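PDB 3QLI: coenzyme A transferase, which probably transfers coenzyme A between acyl-CoA thioesters and carboxylic acids such as acetate, as expected of the acetyl-CoA hydrolase/transferase family. Local coordinates for residues D142-T147 / N163-R168. Numbering follows the deposited sequence.
Sequences DTFMHT and NDYSSR
The rings of Phe144 and His146 both turn an edge to Ser166, whose OG lies near the plane of each. This oxygen is 3.4 Å from Phe144 CZ, and Ser166 OG comes within 3.2 Å of His146 CD2. The Tyr165 ring has the carboxylate of Asp164 on one face, with OD2 3.5 Å above the plane and over the ring centre. Phe144 CE1 approaches the edge of the same ring, 4.0 Å from Tyr165 CE1. With CG anti to the backbone N (chi1 -169° in Phe144, and likewise in His146), both rings extend from the strand toward the start of the helix, on two residues whose side chains leave the same side of the strand.

Asp164 OD2 grips Ser166 twice. Ser166 OG donates to Asp164 OD2 at 2.6 Å on the syn side, close to the carboxylate plane, which helps hold the hydroxyl at the two ring edges. Ser166 N reaches Asp164 OD2 from above that plane at 2.8 Å, a capping bond at the turn that leads into the helix. Asp164 OD1 accepts from a water that is also hydrogen-bonded to His146 NE2 at 3.0 Å, so strand and helix start are linked through solvent. His146 ND1 donates to Thr147 O, which lies 12° out of the imidazole plane; this bond helps set the ring's rotation. Tyr165 OH is held by Met44 O, and its ring also meets that of Phe75.

Strands 143-148 and 175-180, parallel neighbours, are joined through a loop with short strand 156-158 and then helix 166-172, a beta-alpha-beta crossover in the family's N-terminal domain. Tyr165 places the contact beside the CoA site, about 7 Å, side chain to side chain, from Glu76, a CoA-binding residue; this chain carries no CoA.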
loop_
_atom_site.group_PDB
_atom_site.type_symbol
_atom_site.label_atom_id
_atom_site.label_comp_id
_atom_site.label_asym_id
_atom_site.label_seq_id
_atom_site.Cartn_x
_atom_site.Cartn_y
_atom_site.Cartn_z
ATOM N N ASP A 142 11.920 7.859 25.140
ATOM C CA ASP A 142 12.608 7.897 26.427
ATOM C C ASP A 142 11.710 7.433 27.579
ATOM O O ASP A 142 12.158 6.731 28.486
ATOM C CB ASP A 142 13.162 9.305 26.665
ATOM C CG ASP A 142 14.092 9.739 25.546
ATOM O OD1 ASP A 142 15.218 9.212 25.503
ATOM O OD2 ASP A 142 13.700 10.580 24.701
ATOM N N THR A 143 10.442 7.819 27.530
ATOM C CA THR A 143 9.479 7.437 28.567
ATOM C C THR A 143 8.193 6.962 27.926
ATOM O O THR A 143 7.669 7.612 27.010
ATOM C CB THR A 143 9.123 8.623 29.501
ATOM O OG1 THR A 143 10.316 9.147 30.097
ATOM C CG2 THR A 143 8.182 8.147 30.616
ATOM N N PHE A 144 7.699 5.817 28.395
ATOM C CA PHE A 144 6.405 5.305 27.968
ATOM C C PHE A 144 5.485 5.146 29.184
ATOM O O PHE A 144 5.922 4.648 30.226
ATOM C CB PHE A 144 6.568 3.964 27.241
ATOM C CG PHE A 144 5.314 3.507 26.553
ATOM C CD1 PHE A 144 4.816 4.210 25.463
ATOM C CD2 PHE A 144 4.624 2.386 27.002
ATOM C CE1 PHE A 144 3.657 3.808 24.826
ATOM C CE2 PHE A 144 3.441 1.981 26.368
ATOM C CZ PHE A 144 2.962 2.685 25.287
ATOM N N MET A 145 4.234 5.597 29.056
ATOM C CA MET A 145 3.254 5.505 30.146
ATOM C C MET A 145 1.986 4.818 29.639
ATOM O O MET A 145 1.499 5.132 28.551
ATOM C CB MET A 145 2.928 6.913 30.701
ATOM C CG MET A 145 4.191 7.772 30.907
ATOM S SD MET A 145 3.996 9.147 32.080
ATOM C CE MET A 145 2.763 10.094 31.199
ATOM N N HIS A 146 1.445 3.892 30.427
ATOM C CA HIS A 146 0.296 3.081 29.995
ATOM C C HIS A 146 -0.459 2.625 31.257
ATOM O O HIS A 146 0.168 2.262 32.262
ATOM C CB HIS A 146 0.823 1.870 29.204
ATOM C CG HIS A 146 -0.182 1.194 28.309
ATOM N ND1 HIS A 146 -1.204 0.394 28.786
ATOM C CD2 HIS A 146 -0.256 1.122 26.958
ATOM C CE1 HIS A 146 -1.888 -0.103 27.765
ATOM N NE2 HIS A 146 -1.335 0.325 26.643
ATOM N N THR A 147 -1.788 2.664 31.211
ATOM C CA THR A 147 -2.631 2.079 32.271
ATOM C C THR A 147 -2.603 0.546 32.173
ATOM O O THR A 147 -2.656 -0.012 31.069
ATOM C CB THR A 147 -4.084 2.582 32.126
ATOM O OG1 THR A 147 -4.098 4.019 32.198
ATOM C CG2 THR A 147 -5.022 1.977 33.193
ATOM N N ASN A 163 -2.557 -3.260 22.984
ATOM C CA ASN A 163 -1.402 -4.044 22.589
ATOM C C ASN A 163 -0.740 -3.114 21.589
ATOM O O ASN A 163 0.201 -2.400 21.927
ATOM C CB ASN A 163 -1.792 -5.374 21.953
ATOM C CG ASN A 163 -0.632 -6.354 21.904
ATOM O OD1 ASN A 163 0.426 -6.044 21.363
ATOM N ND2 ASN A 163 -0.826 -7.538 22.473
ATOM N N ASP A 164 -1.230 -3.124 20.354
ATOM C CA ASP A 164 -0.764 -2.178 19.349
ATOM C C ASP A 164 0.755 -2.092 19.329
ATOM O O ASP A 164 1.449 -3.098 19.206
ATOM C CB ASP A 164 -1.403 -0.797 19.548
ATOM C CG ASP A 164 -1.384 -0.338 20.995
ATOM O OD1 ASP A 164 -2.285 -0.730 21.764
ATOM O OD2 ASP A 164 -0.470 0.426 21.358
ATOM N N TYR A 165 1.248 -0.861 19.431
ATOM C CA TYR A 165 2.676 -0.586 19.496
ATOM C C TYR A 165 3.109 -0.531 20.959
ATOM O O TYR A 165 4.297 -0.480 21.264
ATOM C CB TYR A 165 2.987 0.754 18.834
ATOM C CG TYR A 165 2.234 1.921 19.441
ATOM C CD1 TYR A 165 2.690 2.544 20.596
ATOM C CD2 TYR A 165 1.067 2.395 18.860
ATOM C CE1 TYR A 165 2.004 3.608 21.153
ATOM C CE2 TYR A 165 0.374 3.457 19.409
ATOM C CZ TYR A 165 0.845 4.061 20.556
ATOM O OH TYR A 165 0.157 5.118 21.102
ATOM N N SER A 166 2.129 -0.547 21.857
ATOM C CA SER A 166 2.388 -0.451 23.290
ATOM C C SER A 166 3.221 -1.602 23.844
ATOM O O SER A 166 4.106 -1.391 24.667
ATOM C CB SER A 166 1.071 -0.341 24.065
ATOM O OG SER A 166 0.427 0.893 23.807
ATOM N N SER A 167 2.940 -2.818 23.395
ATOM C CA SER A 167 3.693 -3.979 23.884
ATOM C C SER A 167 5.179 -3.935 23.511
ATOM O O SER A 167 6.027 -4.472 24.231
ATOM C CB SER A 167 3.050 -5.295 23.413
ATOM O OG SER A 167 3.053 -5.382 21.997
ATOM N N ARG A 168 5.498 -3.304 22.387
ATOM C CA ARG A 168 6.900 -3.087 22.018
ATOM C C ARG A 168 7.534 -1.919 22.789
ATOM O O ARG A 168 8.645 -2.033 23.326
ATOM C CB ARG A 168 7.016 -2.808 20.513
ATOM C CG ARG A 168 8.390 -2.294 20.057
ATOM C CD ARG A 168 9.465 -3.355 20.204
ATOM N NE ARG A 168 10.789 -2.879 19.780
ATOM C CZ ARG A 168 11.221 -2.859 18.522
ATOM N NH1 ARG A 168 10.434 -3.273 17.533
ATOM N NH2 ARG A 168 12.441 -2.405 18.249
HETATM O O HOH W 1 -2.772 1.099 24.110
#